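Local coordinates for protein Baccell_00875 (Bacteroides cellulosilyticus DSM 14838, PDB 5NO8) that probably acts as a polysaccharide lyase that removes the rhamnose caps, linked to glucuronic acid, from complex arabinogalactan proteins, at residues V425-T436 with N450-Y458. Numbering follows the deposited sequence.
Sequences VRRKLQTDNYVT and NYMWVAELY
Val425 and Val454 lie opposite each other in register where the last turn of helix 412-429 runs nearly antiparallel to helix 448-465, the axes of segments 425-429 and 450-458 lying 151° apart in direction and 12.1 Å at closest approach. Their side chains slide past each other: CG1 of Val425 meets CG2 of Val454 at 3.9 Å, while CG2 of Val425 reaches Leu457 CD2. Gln430, just after segment 425-429, has both ends of its amide engaged. Tyr458 OH donates to Gln430 OE1 over 2.7 Å, and Arg426 NH1 reaches the same oxygen from the opposite face of the amide. The chain of Gln430, extended beyond CG (chi2 -164°), carries NE2 within 2.9 Å of Thr436 OG1, an almost straight bond in the amide plane; NE2 also bonds Thr477 of helix 469-485. Were Gln430 an alanine, the Tyr458 hydroxyl and Arg426 NH1 would probably lose their shared acceptor, and Thr436 OG1 its amide donor. Thr436 lies over the Tyr451 ring, its CB 3.6 Å from the centroid in a CH-pi contact. Its backbone N donates to Tyr451 OH at 3.1 Å, and Asn446 OD1 is that hydroxyl's principal polar partner. One water bridges Thr436 O and Asn450 ND2. Arg426 NH1 and NH2 also reach the carbonyls of Thr431 and Asp432, tying the type I turn Thr431-Tyr434 back to the helix, with the Tyr434 ring across the guanidinium face. The whole illustrates an antiparallel helical hairpin within the alpha-helical domain, whose connection bulges out in a turn and then passes beside the first turn of the second helix.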
loop_
_atom_site.group_PDB
_atom_site.type_symbol
_atom_site.label_atom_id
_atom_site.label_comp_id
_atom_site.label_asym_id
_atom_site.label_seq_id
_atom_site.Cartn_x
_atom_site.Cartn_y
_atom_site.Cartn_z
ATOM N N VAL A 425 -27.805 2.375 -13.289
ATOM C CA VAL A 425 -27.479 3.154 -12.102
ATOM C C VAL A 425 -28.645 4.090 -11.710
ATOM O O VAL A 425 -29.056 4.134 -10.532
ATOM C CB VAL A 425 -26.189 3.967 -12.288
ATOM C CG1 VAL A 425 -25.926 4.876 -11.100
ATOM C CG2 VAL A 425 -25.006 3.013 -12.495
ATOM N N ARG A 426 -29.116 4.860 -12.681
ATOM C CA ARG A 426 -30.156 5.858 -12.429
ATOM C C ARG A 426 -31.462 5.219 -11.964
ATOM O O ARG A 426 -32.082 5.697 -11.011
ATOM C CB ARG A 426 -30.377 6.722 -13.685
ATOM C CG ARG A 426 -31.443 7.793 -13.561
ATOM C CD ARG A 426 -31.073 8.907 -12.592
ATOM N NE ARG A 426 -32.276 9.687 -12.252
ATOM C CZ ARG A 426 -32.830 9.812 -11.037
ATOM N NH1 ARG A 426 -32.286 9.273 -9.938
ATOM N NH2 ARG A 426 -33.944 10.543 -10.914
ATOM N N ARG A 427 -31.859 4.135 -12.615
ATOM C CA ARG A 427 -33.158 3.520 -12.354
ATOM C C ARG A 427 -33.139 2.526 -11.210
ATOM O O ARG A 427 -34.099 2.472 -10.458
ATOM C CB ARG A 427 -33.700 2.833 -13.606
ATOM C CG ARG A 427 -34.006 3.791 -14.735
ATOM C CD ARG A 427 -34.327 3.029 -16.011
ATOM N NE ARG A 427 -34.626 3.959 -17.099
ATOM C CZ ARG A 427 -34.862 3.614 -18.366
ATOM N NH1 ARG A 427 -34.811 2.335 -18.754
ATOM N NH2 ARG A 427 -35.105 4.569 -19.264
ATOM N N LYS A 428 -32.073 1.728 -11.084
ATOM C CA LYS A 428 -32.031 0.653 -10.082
ATOM C C LYS A 428 -31.265 0.990 -8.803
ATOM O O LYS A 428 -31.624 0.490 -7.736
ATOM C CB LYS A 428 -31.469 -0.625 -10.676
ATOM C CG LYS A 428 -32.260 -1.160 -11.858
ATOM C CD LYS A 428 -33.581 -1.785 -11.400
ATOM C CE LYS A 428 -34.257 -2.551 -12.526
ATOM N NZ LYS A 428 -34.610 -1.636 -13.654
ATOM N N LEU A 429 -30.204 1.789 -8.902
ATOM C CA LEU A 429 -29.414 2.153 -7.722
ATOM C C LEU A 429 -29.822 3.464 -7.072
ATOM O O LEU A 429 -29.431 3.725 -5.926
ATOM C CB LEU A 429 -27.915 2.202 -8.046
ATOM C CG LEU A 429 -27.282 0.905 -8.526
ATOM C CD1 LEU A 429 -25.785 1.140 -8.678
ATOM C CD2 LEU A 429 -27.560 -0.281 -7.615
ATOM N N GLN A 430 -30.566 4.306 -7.787
ATOM C CA GLN A 430 -31.011 5.561 -7.224
ATOM C C GLN A 430 -32.546 5.568 -7.067
ATOM O O GLN A 430 -33.249 4.814 -7.740
ATOM C CB GLN A 430 -30.542 6.727 -8.072
ATOM C CG GLN A 430 -29.041 7.001 -8.015
ATOM C CD GLN A 430 -28.705 8.376 -8.564
ATOM O OE1 GLN A 430 -29.113 8.719 -9.674
ATOM N NE2 GLN A 430 -27.995 9.185 -7.783
ATOM N N THR A 431 -33.033 6.393 -6.140
ATOM C CA THR A 431 -34.464 6.712 -6.042
ATOM C C THR A 431 -34.702 7.882 -6.984
ATOM O O THR A 431 -33.751 8.521 -7.449
ATOM C CB THR A 431 -34.882 7.160 -4.617
ATOM O OG1 THR A 431 -34.260 8.417 -4.298
ATOM C CG2 THR A 431 -34.497 6.138 -3.573
ATOM N N ASP A 432 -35.968 8.218 -7.210
ATOM C CA ASP A 432 -36.307 9.378 -8.038
ATOM C C ASP A 432 -35.688 10.681 -7.481
ATOM O O ASP A 432 -35.298 11.544 -8.263
ATOM C CB ASP A 432 -37.839 9.514 -8.207
ATOM C CG ASP A 432 -38.233 10.031 -9.586
ATOM O OD1 ASP A 432 -37.949 9.327 -10.576
ATOM O OD2 ASP A 432 -38.828 11.129 -9.695
ATOM N N ASN A 433 -35.577 10.798 -6.150
ATOM C CA ASN A 433 -34.961 11.964 -5.495
ATOM C C ASN A 433 -33.421 11.840 -5.266
ATOM O O ASN A 433 -32.862 12.583 -4.476
ATOM C CB ASN A 433 -35.644 12.241 -4.152
ATOM N N TYR A 434 -32.756 10.908 -5.956
ATOM C CA TYR A 434 -31.275 10.814 -6.002
ATOM C C TYR A 434 -30.613 10.251 -4.737
ATOM O O TYR A 434 -29.384 10.320 -4.587
ATOM C CB TYR A 434 -30.615 12.140 -6.416
ATOM C CG TYR A 434 -31.030 12.615 -7.779
ATOM C CD1 TYR A 434 -30.388 12.146 -8.931
ATOM C CD2 TYR A 434 -32.075 13.536 -7.931
ATOM C CE1 TYR A 434 -30.775 12.580 -10.194
ATOM C CE2 TYR A 434 -32.461 13.991 -9.187
ATOM C CZ TYR A 434 -31.818 13.516 -10.316
ATOM O OH TYR A 434 -32.216 13.970 -11.556
ATOM N N VAL A 435 -31.410 9.672 -3.845
ATOM C CA VAL A 435 -30.856 8.859 -2.784
ATOM C C VAL A 435 -30.243 7.646 -3.489
ATOM O O VAL A 435 -30.860 7.047 -4.384
ATOM C CB VAL A 435 -31.907 8.461 -1.727
ATOM C CG1 VAL A 435 -31.334 7.430 -0.759
ATOM C CG2 VAL A 435 -32.402 9.708 -0.975
ATOM N N THR A 436 -29.034 7.298 -3.063
ATOM C CA THR A 436 -28.160 6.397 -3.821
ATOM C C THR A 436 -27.771 5.182 -2.995
ATOM O O THR A 436 -27.184 5.299 -1.913
ATOM C CB THR A 436 -26.901 7.160 -4.286
ATOM O OG1 THR A 436 -27.300 8.282 -5.076
ATOM C CG2 THR A 436 -25.967 6.269 -5.103
ATOM N N ASN A 450 -20.617 6.496 -2.037
ATOM C CA ASN A 450 -21.232 5.996 -3.253
ATOM C C ASN A 450 -21.744 7.125 -4.135
ATOM O O ASN A 450 -21.764 6.977 -5.360
ATOM C CB ASN A 450 -22.375 5.024 -2.943
ATOM C CG ASN A 450 -21.918 3.787 -2.196
ATOM O OD1 ASN A 450 -20.716 3.502 -2.093
ATOM N ND2 ASN A 450 -22.882 3.023 -1.688
ATOM N N TYR A 451 -22.120 8.252 -3.530
ATOM C CA TYR A 451 -22.691 9.389 -4.270
ATOM C C TYR A 451 -21.677 10.087 -5.172
ATOM O O TYR A 451 -22.035 10.597 -6.243
ATOM C CB TYR A 451 -23.239 10.435 -3.303
ATOM C CG TYR A 451 -24.490 9.999 -2.573
ATOM C CD1 TYR A 451 -24.431 9.026 -1.571
ATOM C CD2 TYR A 451 -25.739 10.564 -2.884
ATOM C CE1 TYR A 451 -25.569 8.618 -0.902
ATOM C CE2 TYR A 451 -26.891 10.169 -2.211
ATOM C CZ TYR A 451 -26.804 9.197 -1.220
ATOM O OH TYR A 451 -27.926 8.779 -0.546
ATOM N N MET A 452 -20.429 10.176 -4.710
ATOM C CA MET A 452 -19.372 10.842 -5.483
ATOM C C MET A 452 -19.100 10.107 -6.775
ATOM O O MET A 452 -18.850 10.729 -7.800
ATOM C CB MET A 452 -18.070 10.911 -4.700
ATOM C CG MET A 452 -18.146 11.660 -3.381
ATOM S SD MET A 452 -18.960 13.279 -3.517
ATOM C CE MET A 452 -20.658 12.862 -3.171
ATOM N N TRP A 453 -19.128 8.785 -6.692
ATOM C CA TRP A 453 -18.776 7.926 -7.825
ATOM C C TRP A 453 -19.915 7.884 -8.832
ATOM O O TRP A 453 -19.674 7.927 -10.038
ATOM C CB TRP A 453 -18.413 6.530 -7.344
ATOM C CG TRP A 453 -17.265 6.524 -6.366
ATOM C CD1 TRP A 453 -16.164 7.348 -6.371
ATOM C CD2 TRP A 453 -17.122 5.665 -5.236
ATOM N NE1 TRP A 453 -15.345 7.035 -5.320
ATOM C CE2 TRP A 453 -15.910 6.008 -4.605
ATOM C CE3 TRP A 453 -17.898 4.629 -4.701
ATOM C CZ2 TRP A 453 -15.449 5.344 -3.456
ATOM C CZ3 TRP A 453 -17.450 3.980 -3.555
ATOM C CH2 TRP A 453 -16.227 4.338 -2.951
ATOM N N VAL A 454 -21.156 7.839 -8.338
ATOM C CA VAL A 454 -22.316 7.987 -9.210
ATOM C C VAL A 454 -22.303 9.338 -9.916
ATOM O O VAL A 454 -22.549 9.397 -11.109
ATOM C CB VAL A 454 -23.649 7.770 -8.454
ATOM C CG1 VAL A 454 -24.843 8.221 -9.311
ATOM C CG2 VAL A 454 -23.796 6.313 -8.113
ATOM N N ALA A 455 -22.028 10.418 -9.196
ATOM C CA ALA A 455 -21.946 11.744 -9.793
ATOM C C ALA A 455 -20.843 11.859 -10.828
ATOM O O ALA A 455 -21.031 12.447 -11.900
ATOM C CB ALA A 455 -21.730 12.788 -8.728
ATOM N N GLU A 456 -19.681 11.301 -10.509
ATOM C CA GLU A 456 -18.594 11.261 -11.470
ATOM C C GLU A 456 -19.080 10.587 -12.729
ATOM O O GLU A 456 -18.893 11.134 -13.804
ATOM C CB GLU A 456 -17.369 10.517 -10.920
ATOM C CG GLU A 456 -16.308 10.215 -11.979
ATOM C CD GLU A 456 -14.993 10.954 -11.850
ATOM O OE1 GLU A 456 -14.637 11.466 -10.757
ATOM O OE2 GLU A 456 -14.265 10.991 -12.880
ATOM N N LEU A 457 -19.711 9.428 -12.607
ATOM C CA LEU A 457 -20.200 8.720 -13.788
ATOM C C LEU A 457 -21.085 9.635 -14.635
ATOM O O LEU A 457 -20.895 9.749 -15.857
ATOM C CB LEU A 457 -20.937 7.433 -13.441
ATOM C CG LEU A 457 -21.588 6.716 -14.626
ATOM C CD1 LEU A 457 -20.545 6.120 -15.574
ATOM C CD2 LEU A 457 -22.553 5.646 -14.202
ATOM N N TYR A 458 -22.037 10.307 -13.986
ATOM C CA TYR A 458 -22.982 11.143 -14.740
ATOM C C TYR A 458 -22.297 12.299 -15.443
ATOM O O TYR A 458 -22.558 12.527 -16.626
ATOM C CB TYR A 458 -24.151 11.633 -13.842
ATOM C CG TYR A 458 -25.083 10.575 -13.303
ATOM C CD1 TYR A 458 -25.283 9.363 -13.936
ATOM C CD2 TYR A 458 -25.830 10.821 -12.143
ATOM C CE1 TYR A 458 -26.162 8.415 -13.430
ATOM C CE2 TYR A 458 -26.712 9.893 -11.639
ATOM C CZ TYR A 458 -26.884 8.701 -12.270
ATOM O OH TYR A 458 -27.751 7.773 -11.767
HETATM O O HOH W 1 -25.263 3.803 -0.588
#